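Uncharacterized protein YycE (Bacillus subtilis, PDB 1TWU) is of unknown function but, as a member of the vicinal oxygen chelate (VOC) superfamily, is probably related to glyoxalases and fosfomycin resistance proteins. Local coordinates at residues 15-21 and 123-127; 35-39 and 50-54; 112-118 and 129-133; 45-50 and 62-67. All coordinates share one frame; numbering follows the deposited sequence.

Interaction 1: residues 15-21 and 123-127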
loop_
_atom_site.group_PDB
_atom_site.type_symbol
_atom_site.label_atom_id
_atom_site.label_comp_id
_atom_site.label_asym_id
_atom_site.label_seq_id
_atom_site.Cartn_x
_atom_site.Cartn_y
_atom_site.Cartn_z
ATOM N N ILE A 15 1.461 -5.319 0.984
ATOM C CA ILE A 15 1.233 -4.104 1.763
ATOM C C ILE A 15 0.745 -4.680 3.084
ATOM O O ILE A 15 -0.328 -5.290 3.133
ATOM C CB ILE A 15 0.107 -3.237 1.179
ATOM C CG1 ILE A 15 0.506 -2.715 -0.198
ATOM C CG2 ILE A 15 -0.180 -2.071 2.109
ATOM C CD1 ILE A 15 1.675 -1.744 -0.165
ATOM N N ALA A 16 1.537 -4.521 4.143
ATOM C CA ALA A 16 1.172 -5.050 5.458
ATOM C C ALA A 16 0.848 -3.924 6.424
ATOM O O ALA A 16 1.616 -2.976 6.561
ATOM C CB ALA A 16 2.301 -5.904 6.010
ATOM N N ARG A 17 -0.300 -4.040 7.082
ATOM C CA ARG A 17 -0.763 -3.045 8.044
ATOM C C ARG A 17 -1.207 -3.713 9.340
ATOM O O ARG A 17 -1.777 -4.803 9.326
ATOM C CB ARG A 17 -1.940 -2.251 7.465
ATOM C CG ARG A 17 -1.609 -1.458 6.205
ATOM C CD ARG A 17 -2.874 -0.948 5.517
ATOM N NE ARG A 17 -3.691 -0.115 6.396
ATOM C CZ ARG A 17 -3.432 1.158 6.684
ATOM N NH1 ARG A 17 -2.372 1.761 6.153
ATOM N NH2 ARG A 17 -4.233 1.827 7.509
ATOM N N PRO A 18 -0.953 -3.062 10.483
ATOM C CA PRO A 18 -1.334 -3.590 11.796
ATOM C C PRO A 18 -2.780 -3.236 12.153
ATOM O O PRO A 18 -3.334 -2.268 11.635
ATOM C CB PRO A 18 -0.347 -2.907 12.721
ATOM C CG PRO A 18 -0.251 -1.537 12.098
ATOM C CD PRO A 18 -0.117 -1.855 10.625
ATOM N N THR A 19 -3.392 -4.014 13.038
ATOM C CA THR A 19 -4.766 -3.740 13.453
ATOM C C THR A 19 -5.038 -4.264 14.854
ATOM O O THR A 19 -4.356 -5.161 15.335
ATOM C CB THR A 19 -5.816 -4.377 12.478
ATOM O OG1 THR A 19 -7.132 -3.949 12.855
ATOM C CG2 THR A 19 -5.762 -5.908 12.526
ATOM N N GLY A 20 -6.031 -3.683 15.512
ATOM C CA GLY A 20 -6.399 -4.140 16.835
ATOM C C GLY A 20 -7.755 -4.822 16.739
ATOM O O GLY A 20 -8.311 -5.274 17.740
ATOM N N GLN A 21 -8.301 -4.894 15.527
ATOM C CA GLN A 21 -9.602 -5.517 15.312
ATOM C C GLN A 21 -9.591 -6.263 13.982
ATOM O O GLN A 21 -10.209 -5.837 13.008
ATOM C CB GLN A 21 -10.696 -4.442 15.328
ATOM C CG GLN A 21 -10.466 -3.292 14.348
ATOM C CD GLN A 21 -11.563 -2.248 14.415
ATOM O OE1 GLN A 21 -12.671 -2.527 14.873
ATOM N NE2 GLN A 21 -11.268 -1.044 13.944
ATOM N N PRO A 123 -12.438 -0.162 8.567
ATOM C CA PRO A 123 -12.554 -0.174 10.030
ATOM C C PRO A 123 -11.521 0.647 10.818
ATOM O O PRO A 123 -11.823 1.144 11.910
ATOM C CB PRO A 123 -12.488 -1.663 10.364
ATOM C CG PRO A 123 -13.107 -2.294 9.168
ATOM C CD PRO A 123 -12.480 -1.533 8.033
ATOM N N ASP A 124 -10.315 0.799 10.274
ATOM C CA ASP A 124 -9.276 1.545 10.973
ATOM C C ASP A 124 -8.946 2.910 10.399
ATOM O O ASP A 124 -7.882 3.462 10.681
ATOM C CB ASP A 124 -7.998 0.709 11.087
ATOM C CG ASP A 124 -8.169 -0.493 12.004
ATOM O OD1 ASP A 124 -8.775 -0.329 13.088
ATOM O OD2 ASP A 124 -7.692 -1.593 11.648
ATOM N N GLY A 125 -9.851 3.447 9.586
ATOM C CA GLY A 125 -9.652 4.777 9.038
ATOM C C GLY A 125 -8.817 4.927 7.790
ATOM O O GLY A 125 -8.475 6.050 7.415
ATOM N N TRP A 126 -8.455 3.818 7.154
ATOM C CA TRP A 126 -7.684 3.907 5.924
ATOM C C TRP A 126 -8.703 4.369 4.885
ATOM O O TRP A 126 -9.836 3.891 4.882
ATOM C CB TRP A 126 -7.100 2.540 5.548
ATOM C CG TRP A 126 -5.979 2.623 4.537
ATOM C CD1 TRP A 126 -5.246 3.738 4.204
ATOM C CD2 TRP A 126 -5.434 1.544 3.765
ATOM N NE1 TRP A 126 -4.286 3.414 3.277
ATOM C CE2 TRP A 126 -4.378 2.077 2.989
ATOM C CE3 TRP A 126 -5.732 0.178 3.656
ATOM C CZ2 TRP A 126 -3.618 1.288 2.118
ATOM C CZ3 TRP A 126 -4.975 -0.605 2.792
ATOM C CH2 TRP A 126 -3.932 -0.046 2.035
ATOM N N ARG A 127 -8.315 5.317 4.034
ATOM C CA ARG A 127 -9.211 5.853 3.010
ATOM C C ARG A 127 -9.228 4.985 1.745
ATOM O O ARG A 127 -8.256 4.939 0.990
ATOM C CB ARG A 127 -8.800 7.289 2.640
ATOM C CG ARG A 127 -8.909 8.326 3.768
ATOM C CD ARG A 127 -10.350 8.588 4.151
ATOM N NE ARG A 127 -10.491 9.482 5.302
ATOM C CZ ARG A 127 -10.629 10.806 5.233
ATOM N NH1 ARG A 127 -10.641 11.430 4.064
ATOM N NH2 ARG A 127 -10.792 11.506 6.344
HETATM O O HOH W 1 -5.624 -1.713 9.721
HETATM O O HOH W 2 -7.459 -1.252 15.209
#
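Arg17 lays its guanidinium flat on one face of the Trp126 indole, the two planes only 7° apart. CZ stands 3.7 Å from the centroid of the five-membered ring, a cation-pi contact over the face. CD sits over the six-membered ring, 3.6 Å from its centroid, as a CH-pi contact, and the bend at chi3 (57°) lays the guanidinium along the indole toward the five-membered ring. One arginine thus spans both rings of the indole, while CG2 of Ile15 reaches only CH2 of Trp126, at 4.3 Å.

The hydrogen bonds gather on Asp124. Its OD2 takes the hydroxyl OG1 of Thr19 at 2.7 Å through the syn lone pair, and its OD1 takes NE2 of Gln21 at 2.7 Å from well above the carboxylate plane. OG1 of Thr19 also accepts from the backbone N of Gln21 (3.1 Å), closing an ST turn just ahead of helix 22-32. Two waters add to the grip, one joining OD2 to Pro18 O and the other joining OD1 to Gly20 N.

Strand 12-18 is thereby tied to the loop between strands 117-121 and 127-131, across the two halves of the chain. Helix 22-32 packs against Thr19, Pro123, Asp124 and Trp126, and strand 59-66 pairs with strand 12-18.

Interaction 2: residues 35-39 and 50-54; sequences LKRIG and VMFGL
The guanidinium of Arg37 has the methyl CG2 of Val50 over one face, with NE 3.7 Å from that carbon. CG lies anti to the backbone N (chi1 178°), sending the chain out across the valine at about a right angle; the charged end goes on to salt bridges with Glu30 and Glu40. Phe52, on the same side of the sheet, has Lys36 O at its ring edge, near the ring plane, while its CB meets CB of Leu35 at 3.9 Å. CD1 of Leu35 goes on to touch CD1 of Leu54 at 3.8 Å.

On the other side, the side chains of Ile38 and Met51 cross at about a right angle, CG1 of Ile38 lying 3.9 Å from CB of Met51. The methionine then turns at chi2 (75°), and its sulfur comes to lie against the carbonyl of Gly39. Ile136 of the second subunit packs on both Ile38 and Met51.

Between these layers run three backbone hydrogen bonds. Gly53 N reaches Lys36 O at 2.8 Å in a nearly straight bond, and Met51 N reaches Gly39 O at 2.8 Å. The bond from Ile38 N to Met51 O, 2.9 Å long, is more bent, at 145°.

Ile38 and Gly39 both face Met51, a classic beta bulge. It lies in the antiparallel hairpin of strands 37-44 and 47-53, at the outer side of the N-terminal four-stranded sheet within this chain.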
loop_
_atom_site.group_PDB
_atom_site.type_symbol
_atom_site.label_atom_id
_atom_site.label_comp_id
_atom_site.label_asym_id
_atom_site.label_seq_id
_atom_site.Cartn_x
_atom_site.Cartn_y
_atom_site.Cartn_z
ATOM N N LEU A 35 -12.626 -9.573 -1.376
ATOM C CA LEU A 35 -11.265 -9.871 -1.788
ATOM C C LEU A 35 -11.089 -11.315 -1.339
ATOM O O LEU A 35 -11.626 -11.723 -0.306
ATOM C CB LEU A 35 -10.253 -8.973 -1.063
ATOM C CG LEU A 35 -10.346 -7.464 -1.306
ATOM C CD1 LEU A 35 -9.090 -6.800 -0.766
ATOM C CD2 LEU A 35 -10.482 -7.180 -2.791
ATOM N N LYS A 36 -10.354 -12.094 -2.118
ATOM C CA LYS A 36 -10.143 -13.490 -1.776
ATOM C C LYS A 36 -9.088 -13.656 -0.687
ATOM O O LYS A 36 -8.019 -13.044 -0.752
ATOM C CB LYS A 36 -9.733 -14.275 -3.034
ATOM C CG LYS A 36 -9.100 -15.645 -2.770
ATOM C CD LYS A 36 -8.802 -16.390 -4.074
ATOM C CE LYS A 36 -7.573 -17.310 -3.970
ATOM N NZ LYS A 36 -7.643 -18.351 -2.896
ATOM N N ARG A 37 -9.398 -14.472 0.319
ATOM C CA ARG A 37 -8.435 -14.743 1.384
ATOM C C ARG A 37 -7.423 -15.745 0.819
ATOM O O ARG A 37 -7.754 -16.909 0.576
ATOM C CB ARG A 37 -9.116 -15.341 2.616
ATOM C CG ARG A 37 -8.114 -15.662 3.716
ATOM C CD ARG A 37 -8.759 -16.305 4.926
ATOM N NE ARG A 37 -9.845 -15.488 5.456
ATOM C CZ ARG A 37 -10.327 -15.608 6.687
ATOM N NH1 ARG A 37 -9.811 -16.509 7.516
ATOM N NH2 ARG A 37 -11.336 -14.841 7.082
ATOM N N ILE A 38 -6.194 -15.291 0.604
ATOM C CA ILE A 38 -5.163 -16.146 0.029
ATOM C C ILE A 38 -4.170 -16.674 1.049
ATOM O O ILE A 38 -3.197 -17.330 0.689
ATOM C CB ILE A 38 -4.382 -15.399 -1.082
ATOM C CG1 ILE A 38 -3.630 -14.203 -0.490
ATOM C CG2 ILE A 38 -5.350 -14.938 -2.165
ATOM C CD1 ILE A 38 -2.744 -13.481 -1.472
ATOM N N GLY A 39 -4.421 -16.385 2.321
ATOM C CA GLY A 39 -3.534 -16.845 3.371
ATOM C C GLY A 39 -3.989 -16.359 4.730
ATOM O O GLY A 39 -4.783 -15.423 4.832
ATOM N N VAL A 50 -4.059 -12.216 8.310
ATOM C CA VAL A 50 -4.806 -12.693 7.160
ATOM C C VAL A 50 -4.323 -11.950 5.920
ATOM O O VAL A 50 -3.959 -10.780 5.991
ATOM C CB VAL A 50 -6.328 -12.467 7.374
ATOM C CG1 VAL A 50 -6.635 -10.976 7.443
ATOM C CG2 VAL A 50 -7.116 -13.141 6.274
ATOM N N MET A 51 -4.295 -12.643 4.787
ATOM C CA MET A 51 -3.847 -12.043 3.541
ATOM C C MET A 51 -4.989 -12.023 2.524
ATOM O O MET A 51 -5.684 -13.020 2.350
ATOM C CB MET A 51 -2.646 -12.827 2.986
ATOM C CG MET A 51 -1.404 -12.845 3.903
ATOM S SD MET A 51 -1.495 -13.922 5.360
ATOM C CE MET A 51 0.189 -14.224 5.562
ATOM N N PHE A 52 -5.186 -10.876 1.870
ATOM C CA PHE A 52 -6.241 -10.708 0.864
ATOM C C PHE A 52 -5.650 -10.406 -0.507
ATOM O O PHE A 52 -4.793 -9.534 -0.643
ATOM C CB PHE A 52 -7.192 -9.570 1.257
ATOM C CG PHE A 52 -7.935 -9.820 2.525
ATOM C CD1 PHE A 52 -8.760 -10.937 2.652
ATOM C CD2 PHE A 52 -7.788 -8.966 3.612
ATOM C CE1 PHE A 52 -9.424 -11.203 3.847
ATOM C CE2 PHE A 52 -8.449 -9.223 4.813
ATOM C CZ PHE A 52 -9.267 -10.346 4.929
ATOM N N GLY A 53 -6.121 -11.126 -1.520
ATOM C CA GLY A 53 -5.618 -10.920 -2.865
ATOM C C GLY A 53 -6.008 -9.563 -3.407
ATOM O O GLY A 53 -7.054 -9.022 -3.055
ATOM N N LEU A 54 -5.174 -9.012 -4.279
ATOM C CA LEU A 54 -5.454 -7.704 -4.841
ATOM C C LEU A 54 -5.207 -7.651 -6.352
ATOM O O LEU A 54 -4.410 -6.845 -6.831
ATOM C CB LEU A 54 -4.590 -6.667 -4.128
ATOM C CG LEU A 54 -5.167 -5.272 -3.938
ATOM C CD1 LEU A 54 -6.399 -5.317 -3.041
ATOM C CD2 LEU A 54 -4.088 -4.404 -3.334
HETATM O O HOH W 3 -9.251 -10.744 -4.386
#

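Interaction 3: residues 112-118 and 129-133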
loop_
_atom_site.group_PDB
_atom_site.type_symbol
_atom_site.label_atom_id
_atom_site.label_comp_id
_atom_site.label_asym_id
_atom_site.label_seq_id
_atom_site.Cartn_x
_atom_site.Cartn_y
_atom_site.Cartn_z
ATOM N N TYR A 112 -10.105 16.841 -5.496
ATOM C CA TYR A 112 -9.851 16.112 -6.730
ATOM C C TYR A 112 -10.538 14.749 -6.722
ATOM O O TYR A 112 -11.285 14.419 -7.646
ATOM C CB TYR A 112 -8.343 15.919 -6.923
ATOM C CG TYR A 112 -7.999 14.968 -8.043
ATOM C CD1 TYR A 112 -8.125 15.353 -9.378
ATOM C CD2 TYR A 112 -7.600 13.663 -7.768
ATOM C CE1 TYR A 112 -7.863 14.456 -10.414
ATOM C CE2 TYR A 112 -7.339 12.757 -8.792
ATOM C CZ TYR A 112 -7.474 13.157 -10.112
ATOM O OH TYR A 112 -7.226 12.252 -11.118
ATOM N N TRP A 113 -10.282 13.953 -5.685
ATOM C CA TRP A 113 -10.883 12.628 -5.588
ATOM C C TRP A 113 -12.391 12.728 -5.414
ATOM O O TRP A 113 -13.110 11.728 -5.481
ATOM C CB TRP A 113 -10.273 11.852 -4.423
ATOM C CG TRP A 113 -8.808 11.642 -4.570
ATOM C CD1 TRP A 113 -7.817 12.313 -3.919
ATOM C CD2 TRP A 113 -8.159 10.722 -5.455
ATOM N NE1 TRP A 113 -6.586 11.867 -4.342
ATOM C CE2 TRP A 113 -6.768 10.892 -5.286
ATOM C CE3 TRP A 113 -8.618 9.772 -6.375
ATOM C CZ2 TRP A 113 -5.828 10.146 -6.006
ATOM C CZ3 TRP A 113 -7.683 9.029 -7.092
ATOM C CH2 TRP A 113 -6.302 9.223 -6.900
ATOM N N SER A 114 -12.863 13.949 -5.190
ATOM C CA SER A 114 -14.280 14.203 -5.017
ATOM C C SER A 114 -14.958 14.287 -6.383
ATOM O O SER A 114 -16.171 14.115 -6.498
ATOM C CB SER A 114 -14.479 15.504 -4.249
ATOM O OG SER A 114 -15.855 15.740 -4.035
ATOM N N ASN A 115 -14.162 14.557 -7.416
ATOM C CA ASN A 115 -14.677 14.642 -8.779
ATOM C C ASN A 115 -14.714 13.252 -9.394
ATOM O O ASN A 115 -13.720 12.789 -9.952
ATOM C CB ASN A 115 -13.797 15.543 -9.661
ATOM C CG ASN A 115 -13.994 17.029 -9.379
ATOM O OD1 ASN A 115 -15.097 17.473 -9.038
ATOM N ND2 ASN A 115 -12.926 17.810 -9.547
ATOM N N GLY A 116 -15.858 12.587 -9.288
ATOM C CA GLY A 116 -15.980 11.259 -9.859
ATOM C C GLY A 116 -15.344 10.160 -9.031
ATOM O O GLY A 116 -14.954 9.118 -9.566
ATOM N N GLY A 117 -15.239 10.392 -7.725
ATOM C CA GLY A 117 -14.658 9.400 -6.846
ATOM C C GLY A 117 -15.419 9.308 -5.539
ATOM O O GLY A 117 -16.012 10.296 -5.096
ATOM N N VAL A 118 -15.418 8.123 -4.929
ATOM C CA VAL A 118 -16.096 7.897 -3.654
ATOM C C VAL A 118 -15.095 7.333 -2.652
ATOM O O VAL A 118 -14.423 6.342 -2.933
ATOM C CB VAL A 118 -17.259 6.889 -3.794
ATOM C CG1 VAL A 118 -17.866 6.599 -2.424
ATOM C CG2 VAL A 118 -18.317 7.440 -4.737
ATOM N N VAL A 129 -10.544 4.593 -1.789
ATOM C CA VAL A 129 -11.140 5.388 -2.849
ATOM C C VAL A 129 -11.485 4.583 -4.095
ATOM O O VAL A 129 -10.734 3.711 -4.531
ATOM C CB VAL A 129 -10.198 6.558 -3.247
ATOM C CG1 VAL A 129 -10.908 7.519 -4.205
ATOM C CG2 VAL A 129 -9.738 7.285 -1.998
ATOM N N PHE A 130 -12.647 4.883 -4.652
ATOM C CA PHE A 130 -13.113 4.246 -5.874
ATOM C C PHE A 130 -13.259 5.391 -6.880
ATOM O O PHE A 130 -14.182 6.205 -6.790
ATOM C CB PHE A 130 -14.444 3.544 -5.604
ATOM C CG PHE A 130 -14.343 2.467 -4.563
ATOM C CD1 PHE A 130 -14.027 1.158 -4.924
ATOM C CD2 PHE A 130 -14.499 2.771 -3.214
ATOM C CE1 PHE A 130 -13.865 0.162 -3.954
ATOM C CE2 PHE A 130 -14.339 1.790 -2.238
ATOM C CZ PHE A 130 -14.020 0.481 -2.608
ATOM N N MET A 131 -12.313 5.469 -7.813
ATOM C CA MET A 131 -12.303 6.525 -8.819
ATOM C C MET A 131 -12.822 6.027 -10.168
ATOM O O MET A 131 -12.378 4.995 -10.688
ATOM C CB MET A 131 -10.880 7.089 -8.959
ATOM C CG MET A 131 -10.728 8.271 -9.924
ATOM S SD MET A 131 -11.775 9.713 -9.587
ATOM C CE MET A 131 -11.262 10.143 -7.965
ATOM N N ASN A 132 -13.775 6.768 -10.724
ATOM C CA ASN A 132 -14.370 6.407 -12.001
ATOM C C ASN A 132 -13.467 6.793 -13.158
ATOM O O ASN A 132 -13.748 7.748 -13.876
ATOM C CB ASN A 132 -15.723 7.097 -12.174
ATOM C CG ASN A 132 -16.528 6.516 -13.322
ATOM O OD1 ASN A 132 -17.428 7.165 -13.854
ATOM N ND2 ASN A 132 -16.218 5.280 -13.699
ATOM N N SER A 133 -12.374 6.066 -13.332
ATOM C CA SER A 133 -11.464 6.345 -14.432
ATOM C C SER A 133 -10.599 5.126 -14.692
ATOM O O SER A 133 -10.821 4.068 -14.112
ATOM C CB SER A 133 -10.589 7.571 -14.131
ATOM O OG SER A 133 -9.620 7.305 -13.137
#
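Val129 opens the second segment by putting its CG1 methyl 3.9 Å from CE3 of Trp113, the two side chains crossing at about a right angle. Next, Phe130 holds Val118 by a pair of backbone hydrogen bonds, its N donating to Val118 O and its O accepting from Val118 N, each 2.9 Å. The same Val118 O lies at the edge of the Phe130 ring, 3.6 Å from CD2.

Met131 faces Gly117 as a non-hydrogen-bonded pair, with the CA atoms 4.2 Å apart. With CG anti to the backbone N (chi1 -176°), the bend at chi2 brings SD to 3.2 Å from Gly116 O. The place of its methyl beside Trp113 is doubtful in the model; CD2, on the edge of the Tyr112 ring, stands over one face of that indole. Asn132 finishes the pairing: its N donates to Gly116 O in a 2.9 Å bond, while ND2 turns to Val85 O.

Backbone amides and carbonyls therefore supply the polar bonds between the two segments. The side chains add apolar contacts about Trp113, with the methionine sulfur lying beside a carbonyl oxygen that already accepts from Asn132 N.

Interaction 4: residues 45-50 and 62-67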
loop_
_atom_site.group_PDB
_atom_site.type_symbol
_atom_site.label_atom_id
_atom_site.label_comp_id
_atom_site.label_asym_id
_atom_site.label_seq_id
_atom_site.Cartn_x
_atom_site.Cartn_y
_atom_site.Cartn_z
ATOM N N ASN A 45 4.465 -16.183 16.722
ATOM C CA ASN A 45 5.252 -15.170 17.416
ATOM C C ASN A 45 4.317 -14.167 18.090
ATOM O O ASN A 45 4.632 -12.977 18.201
ATOM C CB ASN A 45 6.201 -14.442 16.451
ATOM C CG ASN A 45 7.267 -15.363 15.870
ATOM O OD1 ASN A 45 7.760 -16.268 16.549
ATOM N ND2 ASN A 45 7.639 -15.126 14.613
ATOM N N GLY A 46 3.164 -14.660 18.535
ATOM C CA GLY A 46 2.197 -13.811 19.207
ATOM C C GLY A 46 1.297 -13.025 18.273
ATOM O O GLY A 46 0.487 -12.203 18.716
ATOM N N TYR A 47 1.430 -13.281 16.976
ATOM C CA TYR A 47 0.630 -12.590 15.975
ATOM C C TYR A 47 -0.375 -13.484 15.262
ATOM O O TYR A 47 -0.196 -14.696 15.133
ATOM C CB TYR A 47 1.530 -11.975 14.906
ATOM C CG TYR A 47 2.315 -10.751 15.314
ATOM C CD1 TYR A 47 1.742 -9.479 15.262
ATOM C CD2 TYR A 47 3.661 -10.854 15.656
ATOM C CE1 TYR A 47 2.498 -8.336 15.525
ATOM C CE2 TYR A 47 4.424 -9.722 15.923
ATOM C CZ TYR A 47 3.841 -8.466 15.851
ATOM O OH TYR A 47 4.617 -7.349 16.074
ATOM N N ASP A 48 -1.435 -12.843 14.794
ATOM C CA ASP A 48 -2.485 -13.485 14.028
ATOM C C ASP A 48 -2.570 -12.601 12.794
ATOM O O ASP A 48 -2.326 -11.400 12.883
ATOM C CB ASP A 48 -3.806 -13.455 14.793
ATOM C CG ASP A 48 -3.944 -14.613 15.761
ATOM O OD1 ASP A 48 -2.942 -14.997 16.405
ATOM O OD2 ASP A 48 -5.067 -15.138 15.886
ATOM N N GLY A 49 -2.889 -13.183 11.643
ATOM C CA GLY A 49 -2.971 -12.374 10.442
ATOM C C GLY A 49 -3.735 -13.019 9.314
ATOM O O GLY A 49 -4.025 -14.216 9.342
ATOM N N VAL A 50 -4.059 -12.216 8.310
ATOM C CA VAL A 50 -4.806 -12.693 7.160
ATOM C C VAL A 50 -4.323 -11.950 5.920
ATOM O O VAL A 50 -3.959 -10.780 5.991
ATOM C CB VAL A 50 -6.328 -12.467 7.374
ATOM C CG1 VAL A 50 -6.635 -10.976 7.443
ATOM C CG2 VAL A 50 -7.116 -13.141 6.274
ATOM N N GLU A 62 -1.938 -7.614 3.698
ATOM C CA GLU A 62 -1.820 -8.454 4.882
ATOM C C GLU A 62 -2.180 -7.601 6.091
ATOM O O GLU A 62 -1.771 -6.447 6.197
ATOM C CB GLU A 62 -0.411 -9.012 5.085
ATOM C CG GLU A 62 -0.315 -9.753 6.420
ATOM C CD GLU A 62 1.090 -10.169 6.807
ATOM O OE1 GLU A 62 2.047 -9.430 6.491
ATOM O OE2 GLU A 62 1.233 -11.229 7.454
ATOM N N PHE A 63 -2.969 -8.161 6.995
ATOM C CA PHE A 63 -3.349 -7.449 8.212
ATOM C C PHE A 63 -2.945 -8.327 9.384
ATOM O O PHE A 63 -3.224 -9.533 9.400
ATOM C CB PHE A 63 -4.856 -7.173 8.235
ATOM C CG PHE A 63 -5.285 -6.100 7.270
ATOM C CD1 PHE A 63 -5.226 -4.755 7.633
ATOM C CD2 PHE A 63 -5.717 -6.432 5.987
ATOM C CE1 PHE A 63 -5.591 -3.755 6.734
ATOM C CE2 PHE A 63 -6.085 -5.440 5.075
ATOM C CZ PHE A 63 -6.023 -4.098 5.448
ATOM N N THR A 64 -2.267 -7.721 10.350
ATOM C CA THR A 64 -1.801 -8.442 11.523
ATOM C C THR A 64 -2.242 -7.793 12.834
ATOM O O THR A 64 -2.397 -6.574 12.924
ATOM C CB THR A 64 -0.259 -8.560 11.512
ATOM O OG1 THR A 64 0.329 -7.252 11.425
ATOM C CG2 THR A 64 0.195 -9.393 10.322
ATOM N N GLN A 65 -2.444 -8.634 13.844
ATOM C CA GLN A 65 -2.850 -8.194 15.171
ATOM C C GLN A 65 -1.998 -8.922 16.204
ATOM O O GLN A 65 -1.853 -10.141 16.145
ATOM C CB GLN A 65 -4.330 -8.513 15.388
ATOM C CG GLN A 65 -4.868 -8.127 16.749
ATOM C CD GLN A 65 -6.368 -8.305 16.841
ATOM O OE1 GLN A 65 -6.931 -8.374 17.931
ATOM N NE2 GLN A 65 -7.025 -8.367 15.697
ATOM N N TYR A 66 -1.429 -8.174 17.144
ATOM C CA TYR A 66 -0.595 -8.779 18.176
ATOM C C TYR A 66 -1.409 -9.209 19.395
ATOM O O TYR A 66 -2.301 -8.490 19.841
ATOM C CB TYR A 66 0.502 -7.810 18.599
ATOM C CG TYR A 66 1.518 -8.438 19.520
ATOM C CD1 TYR A 66 2.255 -9.553 19.122
ATOM C CD2 TYR A 66 1.725 -7.934 20.803
ATOM C CE1 TYR A 66 3.171 -10.156 19.982
ATOM C CE2 TYR A 66 2.636 -8.527 21.672
ATOM C CZ TYR A 66 3.355 -9.638 21.260
ATOM O OH TYR A 66 4.240 -10.233 22.138
ATOM N N GLU A 67 -1.097 -10.392 19.921
ATOM C CA GLU A 67 -1.799 -10.943 21.077
ATOM C C GLU A 67 -1.802 -9.983 22.257
ATOM O O GLU A 67 -2.807 -9.851 22.959
ATOM C CB GLU A 67 -1.162 -12.261 21.515
ATOM C CG GLU A 67 0.328 -12.161 21.814
ATOM C CD GLU A 67 0.844 -13.303 22.691
ATOM O OE1 GLU A 67 0.290 -14.425 22.609
ATOM O OE2 GLU A 67 1.813 -13.082 23.454
#
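Tyr66 holds CG anti to its own N (chi1 -172°), whereas Tyr47 has CG anti to the carbonyl carbon (chi1 -73°), and these two settings swing the rings together from neighbouring strands. The edge of Tyr66 is turned to the face of Tyr47, with CD1 above the centre of that ring. The centroids are 4.9 Å apart and the planes meet at 57°, an inclined edge-to-face pair. CB of Tyr66 also presses on CE1 of Tyr47, at 3.7 Å.

Beside the rings, Gly46 O accepts from Glu67 N in a short bond of 2.7 Å that approaches nearly end-on to the carbonyl. The same oxygen lies 3.2 Å from Tyr66 CD1, and CG of Glu67 sits over a face of the Tyr66 ring, toward its rim. Asn45 O lies at the edge of that ring, in its plane.

Further along, Asp48 and Gln65 exchange backbone bonds, Gln65 N donating to Asp48 O at 2.9 Å. Val50 and Phe63 do the same at 3.0 Å each way. Between them Gly49 faces Thr64 as a non-hydrogen-bonded pair with a close CA-CA spacing of 4.2 Å. The carboxylate of Asp48 bonds to Gln43 N, and that of Glu62 forms a salt bridge with Arg14.

Residues 47-50 and 63-66 form a regular antiparallel ladder in the hairpin of strands 47-53 and 59-66. These are the two inner strands of the N-terminal sheet, which with helix 22-32 makes a beta-alpha-beta-beta-beta module, the repeated unit of the VOC fold.

Interactions 2 and 4 share Val50 and strand 47-53, building neighbouring pairs of the same sheet; interaction 1 joins that sheet through strand 12-18, where Thr19 N probably bonds to Thr64 O. Interaction 3 belongs to the other half of the chain, its centre 32 Å from that of interaction 4, and pairs the corresponding strands of the second sheet. Interactions 1 and 2 are buried, 3 and 4 only partly. The chemistry follows the place in the fold rather than the burial: the three hairpin contacts rest on backbone ladders, whereas interaction 1 bridges the halves with side chains, a carboxylate network and an arginine stacked on tryptophan. All four reach the second subunit.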